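Local coordinates for hypothetical protein TM1553 (Thermotoga maritima, PDB 1VRM) that belongs to the ApbE family and probably acts as a flavin transferase, moving FMN from FAD onto target proteins, at residues Gly187-Gly192 / Arg196-Lys201; Val143-Asp146 / Arg151-Val154; Leu295-Pro298 / His303-Ile306; Cys93-Leu98 / Asp271-Asp276. All blocks are in the same frame, centred on the assembly; numbering follows the deposited sequence. Where two conformers were deposited one is given.

Contact 1: Gly187-Gly192 / Arg196-Lys201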
loop_
_atom_site.group_PDB
_atom_site.type_symbol
_atom_site.label_atom_id
_atom_site.label_comp_id
_atom_site.label_asym_id
_atom_site.label_seq_id
_atom_site.Cartn_x
_atom_site.Cartn_y
_atom_site.Cartn_z
ATOM N N GLY A 187 -20.068 0.166 -7.368
ATOM C CA GLY A 187 -18.956 -0.660 -7.833
ATOM C C GLY A 187 -17.775 -0.628 -6.869
ATOM O O GLY A 187 -17.912 -0.363 -5.660
ATOM N N PHE A 188 -16.621 -0.994 -7.411
ATOM C CA PHE A 188 -15.405 -1.097 -6.619
ATOM C C PHE A 188 -14.209 -0.942 -7.533
ATOM O O PHE A 188 -14.321 -1.078 -8.766
ATOM C CB PHE A 188 -15.330 -2.419 -5.856
ATOM C CG PHE A 188 -15.201 -3.613 -6.735
ATOM C CD1 PHE A 188 -13.927 -4.054 -7.120
ATOM C CD2 PHE A 188 -16.328 -4.320 -7.134
ATOM C CE1 PHE A 188 -13.797 -5.137 -7.944
ATOM C CE2 PHE A 188 -16.209 -5.422 -7.937
ATOM C CZ PHE A 188 -14.925 -5.814 -8.335
ATOM N N VAL A 189 -13.089 -0.591 -6.930
ATOM C CA VAL A 189 -11.823 -0.599 -7.633
ATOM C C VAL A 189 -10.845 -1.468 -6.871
ATOM O O VAL A 189 -10.851 -1.439 -5.636
ATOM C CB VAL A 189 -11.234 0.794 -7.753
ATOM C CG1 VAL A 189 -9.985 0.784 -8.635
ATOM C CG2 VAL A 189 -12.272 1.783 -8.295
ATOM N N GLU A 190 -10.006 -2.182 -7.597
ATOM C CA GLU A 190 -9.057 -3.126 -7.002
ATOM C C GLU A 190 -7.704 -2.865 -7.642
ATOM O O GLU A 190 -7.619 -2.588 -8.843
ATOM C CB GLU A 190 -9.514 -4.543 -7.295
ATOM C CG GLU A 190 -8.735 -5.614 -6.633
ATOM C CD GLU A 190 -9.318 -6.996 -6.921
ATOM O OE1 GLU A 190 -10.392 -7.072 -7.560
ATOM O OE2 GLU A 190 -8.687 -7.997 -6.513
ATOM N N ALA A 191 -6.665 -2.951 -6.821
ATOM C CA ALA A 191 -5.288 -2.889 -7.316
ATOM C C ALA A 191 -4.498 -3.853 -6.482
ATOM O O ALA A 191 -4.414 -3.708 -5.267
ATOM C CB ALA A 191 -4.745 -1.495 -7.241
ATOM N N GLY A 192 -3.974 -4.873 -7.129
ATOM C CA GLY A 192 -3.139 -5.854 -6.456
ATOM C C GLY A 192 -3.745 -6.366 -5.165
ATOM O O GLY A 192 -3.074 -6.428 -4.105
ATOM N N ARG A 196 -11.200 -0.749 -2.868
ATOM C CA ARG A 196 -12.005 0.367 -2.350
ATOM C C ARG A 196 -13.419 0.274 -2.948
ATOM O O ARG A 196 -13.571 0.163 -4.160
ATOM C CB ARG A 196 -11.386 1.702 -2.684
ATOM C CG ARG A 196 -12.084 2.873 -2.108
ATOM C CD ARG A 196 -11.860 2.959 -0.610
ATOM N NE ARG A 196 -12.128 4.270 -0.096
ATOM C CZ ARG A 196 -13.246 4.575 0.483
ATOM N NH1 ARG A 196 -14.173 3.678 0.552
ATOM N NH2 ARG A 196 -13.459 5.784 0.908
ATOM N N ILE A 197 -14.433 0.284 -2.092
ATOM C CA ILE A 197 -15.803 0.234 -2.540
ATOM C C ILE A 197 -16.220 1.648 -3.011
ATOM O O ILE A 197 -16.094 2.637 -2.272
ATOM C CB ILE A 197 -16.760 -0.260 -1.456
ATOM C CG1 ILE A 197 -16.335 -1.609 -0.885
ATOM C CG2 ILE A 197 -18.203 -0.274 -1.935
ATOM C CD1 ILE A 197 -16.041 -2.658 -1.864
ATOM N N ILE A 198 -16.809 1.708 -4.204
ATOM C CA ILE A 198 -17.394 2.940 -4.710
ATOM C C ILE A 198 -18.782 3.172 -4.128
ATOM O O ILE A 198 -19.082 4.260 -3.584
ATOM C CB ILE A 198 -17.459 2.995 -6.242
ATOM C CG1 ILE A 198 -16.061 2.961 -6.846
ATOM C CG2 ILE A 198 -18.260 4.228 -6.703
ATOM C CD1 ILE A 198 -16.041 2.735 -8.391
ATOM N N GLY A 199 -19.618 2.142 -4.244
ATOM C CA GLY A 199 -20.955 2.129 -3.657
ATOM C C GLY A 199 -21.432 0.703 -3.630
ATOM O O GLY A 199 -20.882 -0.147 -4.302
ATOM N N PRO A 200 -22.506 0.423 -2.878
ATOM C CA PRO A 200 -22.995 -0.905 -2.676
ATOM C C PRO A 200 -23.539 -1.558 -3.939
ATOM O O PRO A 200 -24.007 -0.895 -4.868
ATOM C CB PRO A 200 -24.116 -0.748 -1.664
ATOM C CG PRO A 200 -24.286 0.605 -1.460
ATOM C CD PRO A 200 -23.283 1.424 -2.164
ATOM N N LYS A 201 -23.435 -2.880 -3.953
ATOM C CA LYS A 201 -23.753 -3.659 -5.122
ATOM C C LYS A 201 -25.251 -3.528 -5.410
ATOM O O LYS A 201 -26.095 -3.693 -4.506
ATOM C CB LYS A 201 -23.370 -5.101 -4.867
ATOM C CG LYS A 201 -23.655 -6.009 -6.026
ATOM C CD LYS A 201 -22.987 -7.413 -5.904
ATOM C CE LYS A 201 -23.412 -8.175 -4.674
#

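Contact 2: Val143-Asp146 / Arg151-Val154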
loop_
_atom_site.group_PDB
_atom_site.type_symbol
_atom_site.label_atom_id
_atom_site.label_comp_id
_atom_site.label_asym_id
_atom_site.label_seq_id
_atom_site.Cartn_x
_atom_site.Cartn_y
_atom_site.Cartn_z
ATOM N N VAL A 143 13.185 13.157 6.436
ATOM C CA VAL A 143 12.430 13.968 5.468
ATOM C C VAL A 143 11.962 15.234 6.152
ATOM O O VAL A 143 11.181 15.157 7.126
ATOM C CB VAL A 143 11.209 13.225 4.960
ATOM C CG1 VAL A 143 10.520 14.023 3.813
ATOM C CG2 VAL A 143 11.623 11.814 4.491
ATOM N N LEU A 144 12.432 16.373 5.654
ATOM C CA LEU A 144 12.132 17.688 6.253
ATOM C C LEU A 144 11.178 18.440 5.353
ATOM O O LEU A 144 11.219 18.299 4.115
ATOM C CB LEU A 144 13.404 18.503 6.415
ATOM C CG LEU A 144 14.567 17.772 7.096
ATOM C CD1 LEU A 144 15.747 18.707 7.298
ATOM C CD2 LEU A 144 14.130 17.143 8.405
ATOM N N PHE A 145 10.319 19.247 5.996
ATOM C CA PHE A 145 9.245 19.961 5.321
ATOM C C PHE A 145 9.347 21.449 5.553
ATOM O O PHE A 145 9.643 21.877 6.661
ATOM C CB PHE A 145 7.910 19.470 5.867
ATOM C CG PHE A 145 7.649 18.031 5.579
ATOM C CD1 PHE A 145 7.157 17.668 4.362
ATOM C CD2 PHE A 145 7.908 17.045 6.510
ATOM C CE1 PHE A 145 6.920 16.323 4.053
ATOM C CE2 PHE A 145 7.663 15.691 6.231
ATOM C CZ PHE A 145 7.197 15.336 4.988
ATOM N N ASP A 146 9.065 22.205 4.496
ATOM C CA ASP A 146 8.913 23.654 4.524
ATOM C C ASP A 146 7.469 23.967 4.089
ATOM O O ASP A 146 7.193 24.140 2.898
ATOM C CB ASP A 146 9.948 24.252 3.587
ATOM C CG ASP A 146 9.833 25.761 3.428
ATOM O OD1 ASP A 146 8.950 26.380 4.061
ATOM O OD2 ASP A 146 10.667 26.297 2.658
ATOM N N ARG A 151 8.245 23.004 0.193
ATOM C CA ARG A 151 9.462 22.342 -0.217
ATOM C C ARG A 151 9.715 21.173 0.706
ATOM O O ARG A 151 9.325 21.197 1.876
ATOM C CB ARG A 151 10.666 23.292 -0.200
ATOM C CG ARG A 151 10.527 24.543 -1.065
ATOM C CD ARG A 151 11.805 25.378 -1.130
ATOM N NE ARG A 151 12.045 25.954 0.161
ATOM C CZ ARG A 151 13.016 26.824 0.447
ATOM N NH1 ARG A 151 13.893 27.181 -0.482
ATOM N NH2 ARG A 151 13.074 27.328 1.666
ATOM N N VAL A 152 10.420 20.178 0.163
ATOM C CA VAL A 152 10.834 18.958 0.885
ATOM C C VAL A 152 12.356 18.846 0.748
ATOM O O VAL A 152 12.925 19.205 -0.299
ATOM C CB VAL A 152 10.141 17.719 0.293
ATOM C CG1 VAL A 152 10.681 16.378 0.883
ATOM C CG2 VAL A 152 8.665 17.841 0.563
HETATM N N MSE A 153 12.998 18.353 1.794
HETATM C CA MSE A 153 14.416 18.018 1.707
HETATM C C MSE A 153 14.594 16.652 2.295
HETATM O O MSE A 153 13.987 16.334 3.319
HETATM C CB MSE A 153 15.311 19.031 2.433
HETATM C CG MSE A 153 16.757 18.517 2.435
HETATM SE SE MSE A 153 17.968 19.949 2.897
HETATM C CE MSE A 153 17.473 20.085 4.733
ATOM N N VAL A 154 15.476 15.870 1.663
ATOM C CA VAL A 154 15.890 14.568 2.217
ATOM C C VAL A 154 17.334 14.679 2.684
ATOM O O VAL A 154 18.192 15.047 1.892
ATOM C CB VAL A 154 15.719 13.383 1.272
ATOM C CG1 VAL A 154 14.254 13.034 1.145
ATOM C CG2 VAL A 154 16.365 13.597 -0.117
#

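Contact 3: Leu295-Pro298 / His303-Ile306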
loop_
_atom_site.group_PDB
_atom_site.type_symbol
_atom_site.label_atom_id
_atom_site.label_comp_id
_atom_site.label_asym_id
_atom_site.label_seq_id
_atom_site.Cartn_x
_atom_site.Cartn_y
_atom_site.Cartn_z
ATOM N N LEU A 295 -4.627 -6.683 19.113
ATOM C CA LEU A 295 -5.278 -5.816 20.109
ATOM C C LEU A 295 -5.283 -4.326 19.695
ATOM O O LEU A 295 -6.305 -3.672 19.763
ATOM C CB LEU A 295 -4.581 -5.972 21.420
ATOM C CG LEU A 295 -5.103 -5.137 22.578
ATOM C CD1 LEU A 295 -6.525 -5.547 22.882
ATOM C CD2 LEU A 295 -4.200 -5.292 23.793
ATOM N N ASP A 296 -4.130 -3.812 19.308
ATOM C CA ASP A 296 -3.935 -2.372 19.145
ATOM C C ASP A 296 -4.411 -1.834 17.792
ATOM O O ASP A 296 -4.896 -0.682 17.732
ATOM C CB ASP A 296 -2.473 -2.040 19.298
ATOM C CG ASP A 296 -1.976 -2.180 20.720
ATOM O OD1 ASP A 296 -2.822 -2.321 21.650
ATOM O OD2 ASP A 296 -0.735 -2.086 20.917
ATOM N N PHE A 297 -4.289 -2.629 16.716
ATOM C CA PHE A 297 -4.606 -2.113 15.384
ATOM C C PHE A 297 -6.026 -1.635 15.199
ATOM O O PHE A 297 -6.230 -0.592 14.569
ATOM C CB PHE A 297 -4.151 -3.061 14.266
ATOM C CG PHE A 297 -2.747 -2.794 13.820
ATOM C CD1 PHE A 297 -1.723 -2.673 14.727
ATOM C CD2 PHE A 297 -2.459 -2.570 12.484
ATOM C CE1 PHE A 297 -0.413 -2.404 14.313
ATOM C CE2 PHE A 297 -1.175 -2.338 12.068
ATOM C CZ PHE A 297 -0.159 -2.234 12.973
ATOM N N PRO A 298 -7.018 -2.358 15.727
ATOM C CA PRO A 298 -8.411 -1.911 15.592
ATOM C C PRO A 298 -8.631 -0.564 16.207
ATOM O O PRO A 298 -9.467 0.196 15.706
ATOM C CB PRO A 298 -9.206 -2.985 16.305
ATOM C CG PRO A 298 -8.318 -4.240 16.171
ATOM C CD PRO A 298 -6.927 -3.725 16.285
ATOM N N HIS A 303 -9.018 -3.011 11.217
ATOM C CA HIS A 303 -9.641 -4.218 11.639
ATOM C C HIS A 303 -9.023 -5.334 10.870
ATOM O O HIS A 303 -9.109 -5.344 9.629
ATOM C CB HIS A 303 -11.141 -4.075 11.425
ATOM C CG HIS A 303 -11.637 -2.834 12.097
ATOM N ND1 HIS A 303 -11.641 -2.696 13.475
ATOM C CD2 HIS A 303 -11.909 -1.605 11.592
ATOM C CE1 HIS A 303 -11.953 -1.443 13.783
ATOM N NE2 HIS A 303 -12.126 -0.764 12.664
ATOM N N LEU A 304 -8.419 -6.303 11.561
ATOM C CA LEU A 304 -7.451 -7.136 10.863
ATOM C C LEU A 304 -7.513 -8.627 11.032
ATOM O O LEU A 304 -8.042 -9.163 12.014
ATOM C CB LEU A 304 -6.066 -6.697 11.178
ATOM C CG LEU A 304 -5.459 -7.059 12.502
ATOM C CD1 LEU A 304 -3.999 -6.630 12.518
ATOM C CD2 LEU A 304 -6.234 -6.427 13.659
ATOM N N LEU A 305 -6.925 -9.288 10.046
ATOM C CA LEU A 305 -6.724 -10.726 10.048
ATOM C C LEU A 305 -5.270 -10.964 9.669
ATOM O O LEU A 305 -4.817 -10.455 8.631
ATOM C CB LEU A 305 -7.614 -11.391 9.009
ATOM C CG LEU A 305 -7.510 -12.914 8.841
ATOM C CD1 LEU A 305 -8.739 -13.472 8.235
ATOM C CD2 LEU A 305 -6.343 -13.278 7.939
ATOM N N ILE A 306 -4.550 -11.736 10.477
ATOM C CA ILE A 306 -3.152 -12.067 10.234
ATOM C C ILE A 306 -3.040 -13.565 9.958
ATOM O O ILE A 306 -3.601 -14.370 10.674
ATOM C CB ILE A 306 -2.282 -11.761 11.477
ATOM C CG1 ILE A 306 -2.406 -10.305 11.895
ATOM C CG2 ILE A 306 -0.841 -12.157 11.224
ATOM C CD1 ILE A 306 -1.841 -10.005 13.209
#

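Contact 4: Cys93-Leu98 / Asp271-Asp276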
loop_
_atom_site.group_PDB
_atom_site.type_symbol
_atom_site.label_atom_id
_atom_site.label_comp_id
_atom_site.label_asym_id
_atom_site.label_seq_id
_atom_site.Cartn_x
_atom_site.Cartn_y
_atom_site.Cartn_z
ATOM N N CYS A 93 4.680 10.187 5.969
ATOM C CA CYS A 93 5.471 10.423 7.187
ATOM C C CYS A 93 4.585 10.393 8.452
ATOM O O CYS A 93 5.026 9.902 9.468
ATOM C CB CYS A 93 6.286 11.710 7.088
ATOM S SG CYS A 93 7.589 11.559 5.822
ATOM N N ALA A 94 3.335 10.837 8.366
ATOM C CA ALA A 94 2.430 10.764 9.517
ATOM C C ALA A 94 2.085 9.319 9.877
ATOM O O ALA A 94 2.007 8.983 11.072
ATOM C CB ALA A 94 1.213 11.553 9.243
ATOM N N PHE A 95 1.971 8.446 8.884
ATOM C CA PHE A 95 1.822 7.008 9.198
ATOM C C PHE A 95 3.071 6.397 9.814
ATOM O O PHE A 95 2.981 5.492 10.622
ATOM C CB PHE A 95 1.377 6.195 7.983
ATOM C CG PHE A 95 -0.100 6.300 7.669
ATOM C CD1 PHE A 95 -1.033 5.646 8.454
ATOM C CD2 PHE A 95 -0.541 7.033 6.580
ATOM C CE1 PHE A 95 -2.416 5.738 8.135
ATOM C CE2 PHE A 95 -1.880 7.120 6.272
ATOM C CZ PHE A 95 -2.819 6.496 7.073
ATOM N N ALA A 96 4.246 6.839 9.368
ATOM C CA ALA A 96 5.500 6.372 9.937
ATOM C C ALA A 96 5.567 6.765 11.427
ATOM O O ALA A 96 5.872 5.938 12.280
ATOM C CB ALA A 96 6.668 6.900 9.182
ATOM N N GLU A 97 5.160 7.998 11.736
ATOM C CA GLU A 97 5.139 8.428 13.127
ATOM C C GLU A 97 4.124 7.617 13.949
ATOM O O GLU A 97 4.414 7.176 15.065
ATOM C CB GLU A 97 4.869 9.920 13.190
ATOM C CG GLU A 97 4.970 10.428 14.595
ATOM C CD GLU A 97 5.127 11.922 14.626
ATOM O OE1 GLU A 97 6.239 12.397 14.287
ATOM O OE2 GLU A 97 4.141 12.612 14.984
ATOM N N LEU A 98 2.953 7.380 13.386
ATOM C CA LEU A 98 1.912 6.659 14.084
ATOM C C LEU A 98 2.348 5.243 14.423
ATOM O O LEU A 98 1.940 4.674 15.449
ATOM C CB LEU A 98 0.666 6.592 13.194
ATOM C CG LEU A 98 -0.538 5.845 13.712
ATOM C CD1 LEU A 98 -1.079 6.578 14.949
ATOM C CD2 LEU A 98 -1.572 5.752 12.597
ATOM N N ASP A 271 -10.763 3.860 4.713
ATOM C CA ASP A 271 -10.238 4.272 3.447
ATOM C C ASP A 271 -9.041 3.434 3.084
ATOM O O ASP A 271 -8.418 2.740 3.930
ATOM C CB ASP A 271 -9.892 5.741 3.404
ATOM C CG ASP A 271 -8.902 6.117 4.433
ATOM O OD1 ASP A 271 -7.759 5.686 4.365
ATOM O OD2 ASP A 271 -9.300 6.853 5.363
ATOM N N ALA A 272 -8.753 3.420 1.790
ATOM C CA ALA A 272 -7.737 2.519 1.323
ATOM C C ALA A 272 -6.310 2.987 1.669
ATOM O O ALA A 272 -5.425 2.149 1.807
ATOM C CB ALA A 272 -7.864 2.325 -0.161
ATOM N N THR A 273 -6.092 4.297 1.761
ATOM C CA THR A 273 -4.814 4.811 2.152
ATOM C C THR A 273 -4.430 4.229 3.547
ATOM O O THR A 273 -3.320 3.721 3.743
ATOM C CB THR A 273 -4.813 6.335 2.192
ATOM O OG1 THR A 273 -5.159 6.843 0.898
ATOM C CG2 THR A 273 -3.443 6.832 2.606
ATOM N N THR A 274 -5.356 4.322 4.488
ATOM C CA THR A 274 -5.152 3.784 5.831
ATOM C C THR A 274 -4.931 2.252 5.785
ATOM O O THR A 274 -4.005 1.731 6.417
ATOM C CB THR A 274 -6.354 4.103 6.706
ATOM O OG1 THR A 274 -6.455 5.519 6.797
ATOM C CG2 THR A 274 -6.239 3.489 8.118
ATOM N N ALA A 275 -5.771 1.538 5.043
ATOM C CA ALA A 275 -5.692 0.101 5.004
ATOM C C ALA A 275 -4.352 -0.321 4.411
ATOM O O ALA A 275 -3.736 -1.275 4.878
ATOM C CB ALA A 275 -6.852 -0.492 4.182
ATOM N N ASP A 276 -3.901 0.379 3.358
ATOM C CA ASP A 276 -2.638 0.044 2.676
ATOM C C ASP A 276 -1.437 0.304 3.620
ATOM O O ASP A 276 -0.617 -0.585 3.832
ATOM C CB ASP A 276 -2.527 0.871 1.374
ATOM C CG ASP A 276 -1.479 0.378 0.426
ATOM O OD1 ASP A 276 -0.971 -0.726 0.619
ATOM O OD2 ASP A 276 -1.190 1.155 -0.550
#

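Contact 1: Gly187-Gly192 / Arg196-Lys201
Gly187 faces both Ile198 and Gly199, a classic beta bulge in the hairpin of strands 186-191 and 194-197. Gly187 O accepts from Ile198 N at 2.8 Å, from above the carbonyl plane, and weakly from Gly199 N at 3.3 Å. Gly187 N returns a nearly straight bond (170°) to Gly199 O at 3.2 Å. Past the bulge, regular pairing resumes: Val189 N to Arg196 O and Arg196 N to Val189 O both measure 2.9 Å. Ile198 sets CB 3.4 Å from Gly187 O, and its extended end (chi2 169°) carries CD1 to within 3.9 Å of Val189 CG2. Replacing Ile198 by alanine would probably leave Val189 CG2 without this methyl partner and open a gap beside Gly187. On the face of Phe188 and Ile197, Phe188 CB meets Ile197 CD1 at 4.1 Å. Farther out, Leu171 and Leu179 of helix 166-181 pack on Val189 and Ile198 respectively, Arg196 NE forms a salt bridge with Asp172, and the Phe188 ring stacks edge-to-face with Trp207. Chemically, the bulge lets one carbonyl serve two successive N-H groups, the second weakly; with phi at 127°, any side chain at position 187 would collide with the preceding carbonyl oxygen, so only glycine fits comfortably.

Contact 2: Val143-Asp146 / Arg151-Val154
Val143-Asp146 and Arg151-Val154 are the two arms of an antiparallel beta hairpin, with strand directions 159° apart and axes 4.7 Å from each other at closest approach. Leu144 with Met153 and Asp146 with Arg151 are the hydrogen-bonded pairs; of their four backbone bonds Leu144 N to Met153 O, at 2.8 Å, is the straightest. Phe145-Val152, between them, and Val143-Val154, away from the turn, are the non-hydrogen-bonded pairs.

At the turn end, a single oxygen of Asp146 is gripped side-on by Arg151. OD2 of Asp146 accepts from Arg151 NE at 2.9 Å and from Arg151 NH2 at 2.8 Å, a salt bridge in which the acceptor lies close to the guanidinium plane, while the carboxylate plane is turned 60° from it. With CG of Asp146 anti to the backbone N (chi1 175°) and Arg151 bent at chi3, the two side chains cross above the strand pair. Asn149 ND2, in the turn, is a third donor to OD2.

On the same face Leu144 and Met153, a selenomethionine, run side by side; Leu144 CD1 and Met153 CE are modelled 3.4 Å apart, closer than carbons normally pack, so the exact spacing is doubtful. The opposite face is wholly apolar: Val143 CG1 meets Val152 CG1 at 3.8 Å, and Val152 CG2 lies 4.1 Å from Phe145 CD1.

That second face rests on helix 83-98, where Phe145 touches Ile89, Lys90 and Cys93 and Val152 touches Tyr86. Trp78 packs on Leu144, Asp146 and Met153, and strand 79-80 pairs with 151-154 to complete a three-stranded sheet.

Contact 3: Leu295-Pro298 / His303-Ile306
Leu304 reaches from strand 303-308 to Phe297 and Pro298, at the C-terminal end of helix 272-296. Its CB points toward them, and CG sits between the backbone N and the carbonyl carbon (chi1 77°), which opens the fork onto the chain there. One branch, CD1, comes to 4.0 Å from Phe297 CB. The other, CD2, is also 4.0 Å from Phe297 CB, and the fork thus straddles that carbon. CD2 touches the proline ring as well, at 3.8 Å from Pro298 CD and 3.9 Å from Pro298 CG; the leucine crosses the proline at about a right angle.

His303 comes up against the other end of the same proline. His303 ND1 is 3.7 Å from Pro298 CB, and His303 CE1 is 3.5 Å from Pro298 O. ND1 is hydrogen-bonded outside the pair, to Thr318 OG1. Val293 of the helix and Ile267 of strand 262-269 pack on Leu304 from outside the pair.

The chemistry is thus mainly van der Waals, with one carbonyl oxygen beside the imidazole CE1: methyls and ring carbons close the short connection between helix end and strand entry, while the backbone of 303-306 pairs with its neighbours in the sheet, for example His303 with Ile268 and Ile306 with Glu314.

Contact 4: Cys93-Leu98 / Asp271-Asp276
Phe95 meets Thr274 with its ring edge and carries the whole contact from the side of Cys93-Leu98. In sequence order, Cys93 and Ala94 come first and supply carbonyls to the helix turn. At Phe95, CG lies anti to the carbonyl carbon (chi1 -78°), which sends the ring out from the helix to meet Thr273 and Thr274 roughly at right angles. Its CZ is 3.8 Å from Thr274 OG1, which sits near the ring plane, and its CE2 is 4.0 Å from Thr273 CG2. An alanine in place of Phe95 is likely to open a gap between the two helices, leaving Thr273 CG2 and the edge-on Thr274 OG1 without the ring. Farther along, Glu97 N binds Cys93 O and Leu98 N binds Ala94 O, each at 3.0 Å, holding the turn that carries the ring.

The threonine met by the ring edge is itself fixed: Thr274 OG1 donates to Asp271 OD1 at 2.8 Å, and Thr274 N reaches the same oxygen at 2.8 Å. This is an N-cap, Asp271 closing the start of the helix.

Ile165 touches both Phe95 and Thr273, and Phe103 adds to the cover of the ring. Asp172 of helix 166-181 is hydrogen-bonded to Thr273 OG1, which ties the start of helix 272-296 to helix 166-181 while Phe95 reaches it from helix 83-98.

Contact 4 touches both contact 1 and contact 2, which do not touch each other. It meets contact 2 through Cys93 SG and Phe145 CZ, 3.9 Å apart, and contact 1 through Arg196 CD and Ala272 N, 4.0 Å apart; contacts 1 and 2 lie 34 Å apart between centres, on opposite sides of the chain's centre. Asp172 joins contacts 1 and 4, bonding both Arg196 and the start of helix 272-296. Contact 3 uses the far end of that helix, its centre 14 Å from that of contact 4, and shares the large antiparallel sheet with contact 1. Asp276 hydrogen-bonds an unidentified ligand, and a methylpentanediol lies about 4 Å from the Phe188 side chain; both probably come from the crystallisation liquor but may mark pockets.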